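Long-range contacts in protein FmtA (Staphylococcus aureus, PDB 5ZH8), which hydrolyses the esters that hold D-alanyl groups on wall and lipoteichoic acids, and affects methicillin resistance and cell wall structure: residues Glu49-Asp54 and Gly228-Glu233; Leu243-Thr248 and Gly296-Gln301; Ser127-Ser132 and Gly286-Thr291; Pro157-Ser162 and Gln191-Ile196. One frame throughout, in Å; residues are numbered along the deposited sequence.

In the fold
From the N terminus, 49-54 on helix 47-55 opens contact 1, and 127-132, at the start of helix 129-142, opens contact 3. Contact 4 closes first, joining the 157-162 loop to helix 189-199; it is nested within the loops of both. Contact 1 then closes at 228-233, the entry to helix 231-240, and thus crosses contact 3; the two meet where Y231 reaches S132 and Q129. Segment 243-248, in the loop after that helix, opens contact 2. Contact 3 closes at strand 288-290, and contact 2 directly afterwards on helix 292-303, so these also cross and touch through H247 and T248. Contact 4 stands apart from contact 2, nearest atoms about 21 Å away.

Contact 1: Glu49-Asp54 and Gly228-Glu233; sequences EKYLVD and GKSYAE
Y51 on helix 47-55 lays its ring against E233 in the first turn of helix 231-240. With CG anti to the backbone N (chi1 169°), the phenol swings across the gap, and E233 covers one face. The CB of E233 sits 3.8 Å from the centroid of the Y51 ring, only 7° off the ring normal, a CH-pi contact. Beyond it the E233 chain runs on extended, with CG 3.6 Å from Y51 CE1, and its carboxylate lies nearly parallel to the ring. At its root, Y51 CB rests 3.7 Å from OG of S230. S230 is the N-cap residue of helix 231-240, and its OG accepts from E233 N at 3.0 Å. The phenol oxygen of Y51 bonds R55, one turn further along its own helix. L52 comes next: its CG and both methyls gather round CB of A232, the closest being CG at 3.8 Å, while Y236 and F250 also touch the leucine. A second tie between the helices is made just before the segment, where N48 bonds the backbone N of A232. Between the two segments, then, the grip is dispersive and CH-pi. The E233 carboxylate finds its partner within 228-233, in a long salt bridge from K229 NZ to OE2 (3.6 Å), which probably tempers somewhat the charge lying over the rim of the Y51 ring.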
loop_
_atom_site.group_PDB
_atom_site.type_symbol
_atom_site.label_atom_id
_atom_site.label_comp_id
_atom_site.label_asym_id
_atom_site.label_seq_id
_atom_site.Cartn_x
_atom_site.Cartn_y
_atom_site.Cartn_z
ATOM N N GLU A 49 23.721 1.300 19.519
ATOM C CA GLU A 49 24.081 -0.112 19.584
ATOM C C GLU A 49 25.011 -0.381 20.761
ATOM O O GLU A 49 24.876 -1.400 21.433
ATOM C CB GLU A 49 24.730 -0.580 18.277
ATOM C CG GLU A 49 23.819 -0.548 17.057
ATOM C CD GLU A 49 24.595 -0.473 15.750
ATOM O OE1 GLU A 49 25.796 -0.091 15.774
ATOM O OE2 GLU A 49 23.998 -0.808 14.700
ATOM N N LYS A 50 25.898 0.543 21.042
ATOM C CA LYS A 50 26.761 0.379 22.175
ATOM C C LYS A 50 25.896 0.099 23.354
ATOM O O LYS A 50 26.058 -0.910 23.992
ATOM C CB LYS A 50 27.511 1.663 22.447
ATOM C CG LYS A 50 29.013 1.581 22.323
ATOM C CD LYS A 50 29.507 2.646 21.367
ATOM C CE LYS A 50 30.706 3.379 21.921
ATOM N NZ LYS A 50 31.385 4.154 20.852
ATOM N N TYR A 51 24.954 0.996 23.632
ATOM C CA TYR A 51 24.089 0.864 24.798
ATOM C C TYR A 51 23.321 -0.456 24.807
ATOM O O TYR A 51 23.278 -1.147 25.824
ATOM C CB TYR A 51 23.094 2.023 24.885
ATOM C CG TYR A 51 22.027 1.766 25.924
ATOM C CD1 TYR A 51 22.317 1.879 27.276
ATOM C CD2 TYR A 51 20.741 1.357 25.560
ATOM C CE1 TYR A 51 21.355 1.624 28.238
ATOM C CE2 TYR A 51 19.777 1.098 26.521
ATOM C CZ TYR A 51 20.095 1.233 27.858
ATOM O OH TYR A 51 19.164 0.967 28.827
ATOM N N LEU A 52 22.706 -0.790 23.676
ATOM C CA LEU A 52 21.849 -1.972 23.577
ATOM C C LEU A 52 22.610 -3.283 23.719
ATOM O O LEU A 52 22.128 -4.215 24.364
ATOM C CB LEU A 52 21.100 -1.968 22.247
ATOM C CG LEU A 52 20.095 -0.832 22.095
ATOM C CD1 LEU A 52 19.737 -0.645 20.636
ATOM C CD2 LEU A 52 18.858 -1.093 22.937
ATOM N N VAL A 53 23.790 -3.359 23.112
ATOM C CA VAL A 53 24.621 -4.562 23.208
ATOM C C VAL A 53 24.958 -4.840 24.670
ATOM O O VAL A 53 24.816 -5.970 25.134
ATOM C CB VAL A 53 25.922 -4.457 22.366
ATOM C CG1 VAL A 53 26.893 -5.587 22.694
ATOM C CG2 VAL A 53 25.603 -4.456 20.875
ATOM N N ASP A 54 25.374 -3.802 25.393
ATOM C CA ASP A 54 25.766 -3.947 26.794
ATOM C C ASP A 54 24.565 -4.277 27.673
ATOM O O ASP A 54 24.664 -5.072 28.612
ATOM C CB ASP A 54 26.444 -2.677 27.303
ATOM C CG ASP A 54 26.894 -2.808 28.735
ATOM O OD1 ASP A 54 27.902 -3.504 28.985
ATOM O OD2 ASP A 54 26.227 -2.232 29.617
ATOM N N GLY A 228 22.968 13.981 26.038
ATOM C CA GLY A 228 24.280 13.373 25.886
ATOM C C GLY A 228 24.232 11.856 25.935
ATOM O O GLY A 228 25.226 11.219 26.256
ATOM N N LYS A 229 23.081 11.276 25.605
ATOM C CA LYS A 229 22.878 9.836 25.698
ATOM C C LYS A 229 22.100 9.352 24.501
ATOM O O LYS A 229 21.335 10.103 23.911
ATOM C CB LYS A 229 22.133 9.471 26.981
ATOM C CG LYS A 229 22.935 9.737 28.242
ATOM C CD LYS A 229 22.324 9.050 29.458
ATOM C CE LYS A 229 23.279 9.073 30.643
ATOM N NZ LYS A 229 24.578 8.388 30.353
ATOM N N SER A 230 22.297 8.086 24.153
ATOM C CA SER A 230 21.641 7.511 22.988
ATOM C C SER A 230 20.120 7.532 23.137
ATOM O O SER A 230 19.595 7.523 24.251
ATOM C CB SER A 230 22.126 6.081 22.757
ATOM O OG SER A 230 21.546 5.181 23.690
ATOM N N TYR A 231 19.429 7.568 22.002
ATOM C CA TYR A 231 17.976 7.494 21.973
ATOM C C TYR A 231 17.499 6.228 22.678
ATOM O O TYR A 231 16.574 6.276 23.488
ATOM C CB TYR A 231 17.469 7.508 20.524
ATOM C CG TYR A 231 15.960 7.450 20.401
ATOM C CD1 TYR A 231 15.292 6.231 20.367
ATOM C CD2 TYR A 231 15.199 8.614 20.322
ATOM C CE1 TYR A 231 13.911 6.168 20.252
ATOM C CE2 TYR A 231 13.822 8.565 20.208
ATOM C CZ TYR A 231 13.179 7.337 20.174
ATOM O OH TYR A 231 11.802 7.270 20.069
ATOM N N ALA A 232 18.140 5.104 22.366
ATOM C CA ALA A 232 17.804 3.806 22.958
ATOM C C ALA A 232 17.869 3.838 24.477
ATOM O O ALA A 232 17.017 3.272 25.156
ATOM C CB ALA A 232 18.742 2.723 22.419
ATOM N N GLU A 233 18.891 4.494 25.003
ATOM C CA GLU A 233 19.051 4.628 26.441
ATOM C C GLU A 233 17.966 5.528 27.022
ATOM O O GLU A 233 17.365 5.196 28.043
ATOM C CB GLU A 233 20.431 5.192 26.767
ATOM C CG GLU A 233 20.761 5.189 28.249
ATOM C CD GLU A 233 22.223 5.452 28.529
ATOM O OE1 GLU A 233 23.017 5.612 27.567
ATOM O OE2 GLU A 233 22.575 5.515 29.724
#

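Contact 2: Leu243-Thr248 and Gly296-Gln301; sequences LKLQHT and GKLITQ
Q301 and L243 run antiparallel alongside each other, with the carboxamide of the glutamine against the backbone carbonyl of the leucine. Q301 NE2 donates to L243 O at 3.0 Å in a nearly straight bond (167°), with the acceptor in the amide plane and the donor tilted moderately from the carbonyl plane. The same nitrogen donates to K297 O, one turn back on its own helix, at 3.1 Å; here the donor stands above the carbonyl plane, on the face opposite to the backbone N of Q301, which bonds that oxygen too. Two such bonds in the amide plane, with OE1 taken by K306, fix the rotation of the carboxamide. Next to this polar bridge the leucines meet at a slant: L243 CD1 touches L298 CD1 at 3.5 Å, and L245 CD1 lies 4.2 Å from L298 CB. K297 CG is anti to the backbone N (chi1 -173°), and the side chain runs alongside L245 in the reverse sense, CD 4.0 Å from L245 CD2, before bending at chi3 and passing the carbonyl of K244. I239 and Y235 of helix 231-240 add to the same apolar patch. Helix 292-303 is thereby fastened to the Schellman motif that terminates helix 231-240, in which K244 is the positive-phi C-prime residue from which the chain turns off toward strand 248-250.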
loop_
_atom_site.group_PDB
_atom_site.type_symbol
_atom_site.label_atom_id
_atom_site.label_comp_id
_atom_site.label_asym_id
_atom_site.label_seq_id
_atom_site.Cartn_x
_atom_site.Cartn_y
_atom_site.Cartn_z
ATOM N N LEU A 243 7.807 1.680 32.647
ATOM C CA LEU A 243 6.481 1.141 32.334
ATOM C C LEU A 243 6.498 -0.361 32.010
ATOM O O LEU A 243 5.545 -0.875 31.436
ATOM C CB LEU A 243 5.843 1.939 31.195
ATOM C CG LEU A 243 5.734 3.455 31.407
ATOM C CD1 LEU A 243 4.878 4.080 30.314
ATOM C CD2 LEU A 243 5.176 3.803 32.781
ATOM N N LYS A 244 7.568 -1.054 32.408
ATOM C CA LYS A 244 7.689 -2.514 32.277
ATOM C C LYS A 244 7.276 -3.032 30.904
ATOM O O LYS A 244 6.535 -4.008 30.789
ATOM C CB LYS A 244 6.887 -3.226 33.372
ATOM C CG LYS A 244 7.434 -3.012 34.776
ATOM C CD LYS A 244 6.656 -3.801 35.825
ATOM C CE LYS A 244 7.371 -3.789 37.174
ATOM N NZ LYS A 244 7.675 -2.406 37.645
ATOM N N LEU A 245 7.754 -2.354 29.867
ATOM C CA LEU A 245 7.557 -2.799 28.499
ATOM C C LEU A 245 8.672 -3.775 28.151
ATOM O O LEU A 245 9.741 -3.380 27.678
ATOM C CB LEU A 245 7.562 -1.606 27.542
ATOM C CG LEU A 245 6.558 -0.499 27.832
ATOM C CD1 LEU A 245 6.567 0.471 26.663
ATOM C CD2 LEU A 245 5.162 -1.052 28.039
ATOM N N GLN A 246 8.407 -5.056 28.399
ATOM C CA GLN A 246 9.419 -6.106 28.303
ATOM C C GLN A 246 9.279 -6.950 27.042
ATOM O O GLN A 246 10.027 -7.912 26.848
ATOM C CB GLN A 246 9.334 -7.000 29.538
ATOM C CG GLN A 246 9.573 -6.238 30.831
ATOM C CD GLN A 246 9.431 -7.102 32.057
ATOM O OE1 GLN A 246 8.475 -7.857 32.189
ATOM N NE2 GLN A 246 10.384 -6.989 32.967
ATOM N N HIS A 247 8.311 -6.594 26.197
ATOM C CA HIS A 247 8.092 -7.258 24.911
ATOM C C HIS A 247 8.096 -6.212 23.791
ATOM O O HIS A 247 7.345 -6.294 22.823
ATOM C CB HIS A 247 6.787 -8.049 24.958
ATOM C CG HIS A 247 6.811 -9.177 25.945
ATOM N ND1 HIS A 247 6.683 -8.982 27.304
ATOM C CD2 HIS A 247 6.967 -10.510 25.769
ATOM C CE1 HIS A 247 6.749 -10.149 27.921
ATOM N NE2 HIS A 247 6.918 -11.092 27.012
ATOM N N THR A 248 8.972 -5.228 23.961
ATOM C CA THR A 248 9.161 -4.132 23.031
ATOM C C THR A 248 10.658 -3.965 22.839
ATOM O O THR A 248 11.414 -3.950 23.818
ATOM C CB THR A 248 8.598 -2.828 23.613
ATOM O OG1 THR A 248 7.179 -2.942 23.766
ATOM C CG2 THR A 248 8.936 -1.632 22.724
ATOM N N GLY A 296 -0.743 -1.359 24.308
ATOM C CA GLY A 296 -1.880 -1.075 25.174
ATOM C C GLY A 296 -1.423 -0.790 26.594
ATOM O O GLY A 296 -1.926 0.125 27.247
ATOM N N LYS A 297 -0.467 -1.584 27.070
ATOM C CA LYS A 297 0.120 -1.407 28.398
ATOM C C LYS A 297 0.741 -0.010 28.534
ATOM O O LYS A 297 0.654 0.613 29.589
ATOM C CB LYS A 297 1.172 -2.499 28.652
ATOM C CG LYS A 297 1.732 -2.519 30.061
ATOM C CD LYS A 297 2.887 -3.500 30.222
ATOM C CE LYS A 297 2.414 -4.946 30.232
ATOM N NZ LYS A 297 3.501 -5.883 30.639
ATOM N N LEU A 298 1.368 0.472 27.461
ATOM C CA LEU A 298 1.944 1.818 27.431
ATOM C C LEU A 298 0.881 2.910 27.544
ATOM O O LEU A 298 0.994 3.812 28.364
ATOM C CB LEU A 298 2.739 2.016 26.140
ATOM C CG LEU A 298 3.212 3.429 25.809
ATOM C CD1 LEU A 298 4.150 3.952 26.885
ATOM C CD2 LEU A 298 3.863 3.427 24.436
ATOM N N ILE A 299 -0.142 2.821 26.708
ATOM C CA ILE A 299 -1.185 3.840 26.644
ATOM C C ILE A 299 -2.034 3.877 27.912
ATOM O O ILE A 299 -2.336 4.952 28.417
ATOM C CB ILE A 299 -2.076 3.629 25.403
ATOM C CG1 ILE A 299 -1.280 3.980 24.150
ATOM C CG2 ILE A 299 -3.343 4.474 25.471
ATOM C CD1 ILE A 299 -1.816 3.313 22.907
ATOM N N THR A 300 -2.416 2.711 28.425
ATOM C CA THR A 300 -3.240 2.655 29.629
ATOM C C THR A 300 -2.505 3.227 30.840
ATOM O O THR A 300 -3.110 3.884 31.685
ATOM C CB THR A 300 -3.675 1.222 29.969
ATOM O OG1 THR A 300 -2.521 0.378 30.052
ATOM C CG2 THR A 300 -4.640 0.698 28.930
ATOM N N GLN A 301 -1.203 2.966 30.923
ATOM C CA GLN A 301 -0.390 3.492 32.018
ATOM C C GLN A 301 -0.188 5.002 31.931
ATOM O O GLN A 301 -0.188 5.683 32.956
ATOM C CB GLN A 301 0.951 2.783 32.072
ATOM C CG GLN A 301 0.867 1.406 32.697
ATOM C CD GLN A 301 2.231 0.782 32.857
ATOM O OE1 GLN A 301 2.758 0.698 33.963
ATOM N NE2 GLN A 301 2.825 0.360 31.747
#

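Contact 3: Ser127-Ser132 and Gly286-Thr291; sequences SAQKFS and GNLYMT
Q129 plugs its carboxamide into the chain leading to strand 288-290. Its OE1 accepts N287 N at 2.9 Å, well aligned at the hydrogen (163°) though the donor stands above the carbonyl plane; G286 N, 2.8 Å from the same OE1, and G284 N add weak bonds. On the other side of the amide, Q129 NE2 donates to N287 OD1 at 3.1 Å; the nitrogen lies nearly in line with the side-chain C=O of N287, though the bond is bent at the hydrogen (137°). N287 ND2 is satisfied by L279 O, so both ends of the asparagine are held. CB of L288 packs against NE2 of Q129. An extended Q129 chain, CG anti to the backbone N (chi1 -166°), gives the reach. The sequence S127-A128-Q129-K130 fits the Ser-x-x-Lys motif of the serine beta-lactamase and penicillin-binding protein superfamily, whose serine is the nucleophile; G286 thus passes close beside a probable active site. K130 NZ bonds S127 OG at 2.8 Å and D213 by a salt bridge, while the S127 hydroxyl also meets that of Y211. S132 OG is paired with Y231 OH. Farther on, backbone bonds tie L288 to I125, Y289 to A249 and M290 to F123, setting strand 288-290 between its two antiparallel neighbours.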
loop_
_atom_site.group_PDB
_atom_site.type_symbol
_atom_site.label_atom_id
_atom_site.label_comp_id
_atom_site.label_asym_id
_atom_site.label_seq_id
_atom_site.Cartn_x
_atom_site.Cartn_y
_atom_site.Cartn_z
ATOM N N SER A 127 5.880 4.459 11.986
ATOM C CA SER A 127 5.639 5.838 12.401
ATOM C C SER A 127 5.018 5.998 13.791
ATOM O O SER A 127 5.018 7.101 14.346
ATOM C CB SER A 127 4.753 6.535 11.384
ATOM O OG SER A 127 4.792 7.925 11.586
ATOM N N ALA A 128 4.488 4.916 14.359
ATOM C CA ALA A 128 3.993 4.955 15.729
ATOM C C ALA A 128 5.116 5.131 16.759
ATOM O O ALA A 128 4.838 5.496 17.900
ATOM C CB ALA A 128 3.168 3.718 16.042
ATOM N N GLN A 129 6.371 4.882 16.372
ATOM C CA GLN A 129 7.508 5.187 17.258
ATOM C C GLN A 129 7.642 6.684 17.531
ATOM O O GLN A 129 8.205 7.076 18.547
ATOM C CB GLN A 129 8.838 4.654 16.713
ATOM C CG GLN A 129 9.941 4.652 17.770
ATOM C CD GLN A 129 11.289 4.220 17.242
ATOM O OE1 GLN A 129 11.558 4.309 16.046
ATOM N NE2 GLN A 129 12.158 3.763 18.140
ATOM N N LYS A 130 7.129 7.517 16.635
ATOM C CA LYS A 130 7.100 8.962 16.878
ATOM C C LYS A 130 6.448 9.329 18.228
ATOM O O LYS A 130 6.799 10.345 18.826
ATOM C CB LYS A 130 6.377 9.681 15.742
ATOM C CG LYS A 130 7.119 9.637 14.417
ATOM C CD LYS A 130 6.446 10.514 13.382
ATOM C CE LYS A 130 7.222 10.519 12.078
ATOM N NZ LYS A 130 7.322 9.169 11.467
ATOM N N PHE A 131 5.509 8.503 18.691
ATOM C CA PHE A 131 4.884 8.673 20.004
ATOM C C PHE A 131 5.905 8.501 21.128
ATOM O O PHE A 131 5.925 9.275 22.076
ATOM C CB PHE A 131 3.717 7.680 20.162
ATOM C CG PHE A 131 3.023 7.741 21.501
ATOM C CD1 PHE A 131 2.619 8.953 22.049
ATOM C CD2 PHE A 131 2.744 6.571 22.204
ATOM C CE1 PHE A 131 1.974 9.000 23.275
ATOM C CE2 PHE A 131 2.101 6.608 23.430
ATOM C CZ PHE A 131 1.719 7.827 23.967
ATOM N N SER A 132 6.749 7.484 21.011
ATOM C CA SER A 132 7.863 7.271 21.940
ATOM C C SER A 132 8.765 8.517 22.004
ATOM O O SER A 132 9.086 9.007 23.095
ATOM C CB SER A 132 8.664 6.024 21.528
ATOM O OG SER A 132 9.973 6.020 22.076
ATOM N N GLY A 286 10.665 5.065 13.474
ATOM C CA GLY A 286 10.078 3.758 13.174
ATOM C C GLY A 286 11.027 2.589 12.977
ATOM O O GLY A 286 10.971 1.920 11.944
ATOM N N ASN A 287 11.870 2.322 13.973
ATOM C CA ASN A 287 12.687 1.102 13.995
ATOM C C ASN A 287 12.444 0.297 15.272
ATOM O O ASN A 287 13.309 -0.470 15.698
ATOM C CB ASN A 287 14.177 1.431 13.827
ATOM C CG ASN A 287 14.773 2.136 15.033
ATOM O OD1 ASN A 287 14.055 2.617 15.914
ATOM N ND2 ASN A 287 16.100 2.198 15.077
ATOM N N LEU A 288 11.259 0.460 15.861
ATOM C CA LEU A 288 10.895 -0.241 17.089
ATOM C C LEU A 288 9.870 -1.331 16.806
ATOM O O LEU A 288 8.973 -1.146 15.988
ATOM C CB LEU A 288 10.313 0.737 18.099
ATOM C CG LEU A 288 10.175 0.238 19.535
ATOM C CD1 LEU A 288 11.524 0.249 20.250
ATOM C CD2 LEU A 288 9.160 1.104 20.261
ATOM N N TYR A 289 10.014 -2.459 17.504
ATOM C CA TYR A 289 9.093 -3.586 17.410
ATOM C C TYR A 289 8.355 -3.767 18.733
ATOM O O TYR A 289 8.974 -3.762 19.789
ATOM C CB TYR A 289 9.858 -4.867 17.071
ATOM C CG TYR A 289 10.336 -4.956 15.641
ATOM C CD1 TYR A 289 11.377 -4.161 15.178
ATOM C CD2 TYR A 289 9.749 -5.850 14.750
ATOM C CE1 TYR A 289 11.818 -4.254 13.864
ATOM C CE2 TYR A 289 10.178 -5.949 13.435
ATOM C CZ TYR A 289 11.209 -5.151 12.995
ATOM O OH TYR A 289 11.630 -5.245 11.689
ATOM N N MET A 290 7.038 -3.937 18.673
ATOM C CA MET A 290 6.207 -4.078 19.872
ATOM C C MET A 290 5.200 -5.198 19.704
ATOM O O MET A 290 4.638 -5.366 18.627
ATOM C CB MET A 290 5.380 -2.810 20.128
ATOM C CG MET A 290 6.139 -1.588 20.572
ATOM S SD MET A 290 4.997 -0.269 21.080
ATOM C CE MET A 290 4.852 -0.644 22.824
ATOM N N THR A 291 4.943 -5.927 20.786
ATOM C CA THR A 291 3.728 -6.724 20.883
ATOM C C THR A 291 2.572 -5.753 21.072
ATOM O O THR A 291 2.727 -4.742 21.751
ATOM C CB THR A 291 3.750 -7.708 22.071
ATOM O OG1 THR A 291 3.973 -7.001 23.291
ATOM C CG2 THR A 291 4.842 -8.746 21.898
#

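Contact 4: Pro157-Ser162 and Gln191-Ile196; sequences PWFKTS and QAVKAI
V193 pushes a methyl into the notch between W158 and F159, two consecutive aromatic residues that splay apart. Its CG1, anti to the backbone N of the valine, lies 3.7 Å from CH2 of the indole and 3.8 Å from CD1 of the phenylalanine, a single bump wedged into a two-sided hollow. The two aromatics sit in a tight loop: F159 is the centre of an inverse gamma turn, closed by a weak bond from K160 N to W158 O. Their first torsions differ: W158 places CG between its backbone N and carbonyl carbon (chi1 48°), which turns the indole toward V193 and K194, whereas F159 has CG anti to the backbone N (chi1 -162°). K194 lies across one face of the indole. The lysine crosses at about a right angle, its CG 3.5 Å from CZ3 at the rim and its CE 3.8 Å from the centroid of the six-membered ring, 11° off the normal, a CH-pi contact. Its NZ continues over the five-membered ring, 4.9 Å from the centroid. F159 meets the helix on the I196 side of V193 and offers its edge: I196 CG2 sits near the ring plane, 4.0 Å from CZ, and the carbonyl oxygen of V193 lies at the same rim. Helix 213-227 helps to enclose the wedge, V218 touching both F159 and V193, and K221 both W158 and V193. The chemistry is therefore graded, apolar at the buried notch and turning into cation-pi toward the surface, where the indole can offer its pi electrons to the probably charged ammonium of exposed K194.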
loop_
_atom_site.group_PDB
_atom_site.type_symbol
_atom_site.label_atom_id
_atom_site.label_comp_id
_atom_site.label_asym_id
_atom_site.label_seq_id
_atom_site.Cartn_x
_atom_site.Cartn_y
_atom_site.Cartn_z
ATOM N N PRO A 157 23.375 22.747 17.287
ATOM C CA PRO A 157 24.079 23.868 16.630
ATOM C C PRO A 157 24.367 23.693 15.142
ATOM O O PRO A 157 24.232 24.648 14.378
ATOM C CB PRO A 157 25.394 23.954 17.403
ATOM C CG PRO A 157 25.064 23.440 18.757
ATOM C CD PRO A 157 23.981 22.422 18.594
ATOM N N TRP A 158 24.769 22.489 14.744
ATOM C CA TRP A 158 25.137 22.221 13.349
ATOM C C TRP A 158 23.936 22.126 12.407
ATOM O O TRP A 158 24.088 22.343 11.206
ATOM C CB TRP A 158 26.023 20.970 13.221
ATOM C CG TRP A 158 25.538 19.752 13.946
ATOM C CD1 TRP A 158 25.875 19.363 15.211
ATOM C CD2 TRP A 158 24.650 18.755 13.443
ATOM N NE1 TRP A 158 25.246 18.188 15.530
ATOM C CE2 TRP A 158 24.486 17.790 14.463
ATOM C CE3 TRP A 158 23.969 18.583 12.231
ATOM C CZ2 TRP A 158 23.668 16.668 14.309
ATOM C CZ3 TRP A 158 23.165 17.461 12.074
ATOM C CH2 TRP A 158 23.021 16.519 13.110
ATOM N N PHE A 159 22.751 21.823 12.939
ATOM C CA PHE A 159 21.540 21.798 12.126
ATOM C C PHE A 159 21.106 23.220 11.752
ATOM O O PHE A 159 20.164 23.775 12.326
ATOM C CB PHE A 159 20.408 21.055 12.847
ATOM C CG PHE A 159 19.294 20.630 11.932
ATOM C CD1 PHE A 159 19.357 19.409 11.277
ATOM C CD2 PHE A 159 18.195 21.456 11.710
ATOM C CE1 PHE A 159 18.349 19.013 10.428
ATOM C CE2 PHE A 159 17.177 21.064 10.857
ATOM C CZ PHE A 159 17.254 19.841 10.216
ATOM N N LYS A 160 21.811 23.805 10.785
ATOM C CA LYS A 160 21.532 25.162 10.330
ATOM C C LYS A 160 20.590 25.140 9.136
ATOM O O LYS A 160 20.618 24.213 8.323
ATOM C CB LYS A 160 22.830 25.889 9.981
ATOM C CG LYS A 160 23.164 27.050 10.915
ATOM C CD LYS A 160 22.091 28.137 10.896
ATOM C CE LYS A 160 22.630 29.491 11.342
ATOM N NZ LYS A 160 21.555 30.519 11.355
ATOM N N THR A 161 19.756 26.173 9.040
ATOM C CA THR A 161 18.643 26.197 8.093
ATOM C C THR A 161 18.310 27.631 7.679
ATOM O O THR A 161 18.395 28.548 8.493
ATOM C CB THR A 161 17.399 25.515 8.710
ATOM O OG1 THR A 161 16.214 25.969 8.049
ATOM C CG2 THR A 161 17.287 25.827 10.203
ATOM N N SER A 162 17.920 27.807 6.416
ATOM C CA SER A 162 17.660 29.133 5.818
ATOM C C SER A 162 16.867 30.069 6.742
ATOM O O SER A 162 17.115 31.271 6.786
ATOM C CB SER A 162 16.909 28.992 4.476
ATOM O OG SER A 162 16.910 27.657 3.986
ATOM N N GLN A 191 24.074 10.445 10.566
ATOM C CA GLN A 191 24.193 10.592 9.116
ATOM C C GLN A 191 22.853 10.949 8.478
ATOM O O GLN A 191 22.796 11.770 7.566
ATOM C CB GLN A 191 24.758 9.318 8.483
ATOM C CG GLN A 191 26.221 9.076 8.821
ATOM C CD GLN A 191 26.777 7.812 8.191
ATOM O OE1 GLN A 191 26.231 7.292 7.218
ATOM N NE2 GLN A 191 27.884 7.317 8.738
ATOM N N ALA A 192 21.782 10.335 8.965
ATOM C CA ALA A 192 20.436 10.632 8.476
ATOM C C ALA A 192 20.068 12.103 8.682
ATOM O O ALA A 192 19.599 12.760 7.752
ATOM C CB ALA A 192 19.411 9.738 9.158
ATOM N N VAL A 193 20.292 12.615 9.894
ATOM C CA VAL A 193 19.959 14.011 10.219
ATOM C C VAL A 193 20.948 14.997 9.588
ATOM O O VAL A 193 20.579 16.131 9.283
ATOM C CB VAL A 193 19.841 14.249 11.748
ATOM C CG1 VAL A 193 19.570 15.719 12.063
ATOM C CG2 VAL A 193 18.752 13.358 12.329
ATOM N N LYS A 194 22.192 14.569 9.390
ATOM C CA LYS A 194 23.157 15.381 8.648
ATOM C C LYS A 194 22.834 15.395 7.152
ATOM O O LYS A 194 23.171 16.339 6.453
ATOM C CB LYS A 194 24.601 14.933 8.924
ATOM C CG LYS A 194 25.325 15.894 9.861
ATOM C CD LYS A 194 26.421 15.260 10.706
ATOM C CE LYS A 194 27.032 16.297 11.656
ATOM N NZ LYS A 194 28.395 15.952 12.164
ATOM N N ALA A 195 22.174 14.351 6.666
ATOM C CA ALA A 195 21.657 14.343 5.296
ATOM C C ALA A 195 20.485 15.315 5.143
ATOM O O ALA A 195 20.440 16.087 4.182
ATOM C CB ALA A 195 21.241 12.937 4.884
ATOM N N ILE A 196 19.554 15.275 6.100
ATOM C CA ILE A 196 18.376 16.158 6.121
ATOM C C ILE A 196 18.763 17.631 6.202
ATOM O O ILE A 196 18.090 18.496 5.650
ATOM C CB ILE A 196 17.487 15.863 7.360
ATOM C CG1 ILE A 196 16.776 14.515 7.224
ATOM C CG2 ILE A 196 16.459 16.965 7.588
ATOM C CD1 ILE A 196 16.244 13.982 8.539
#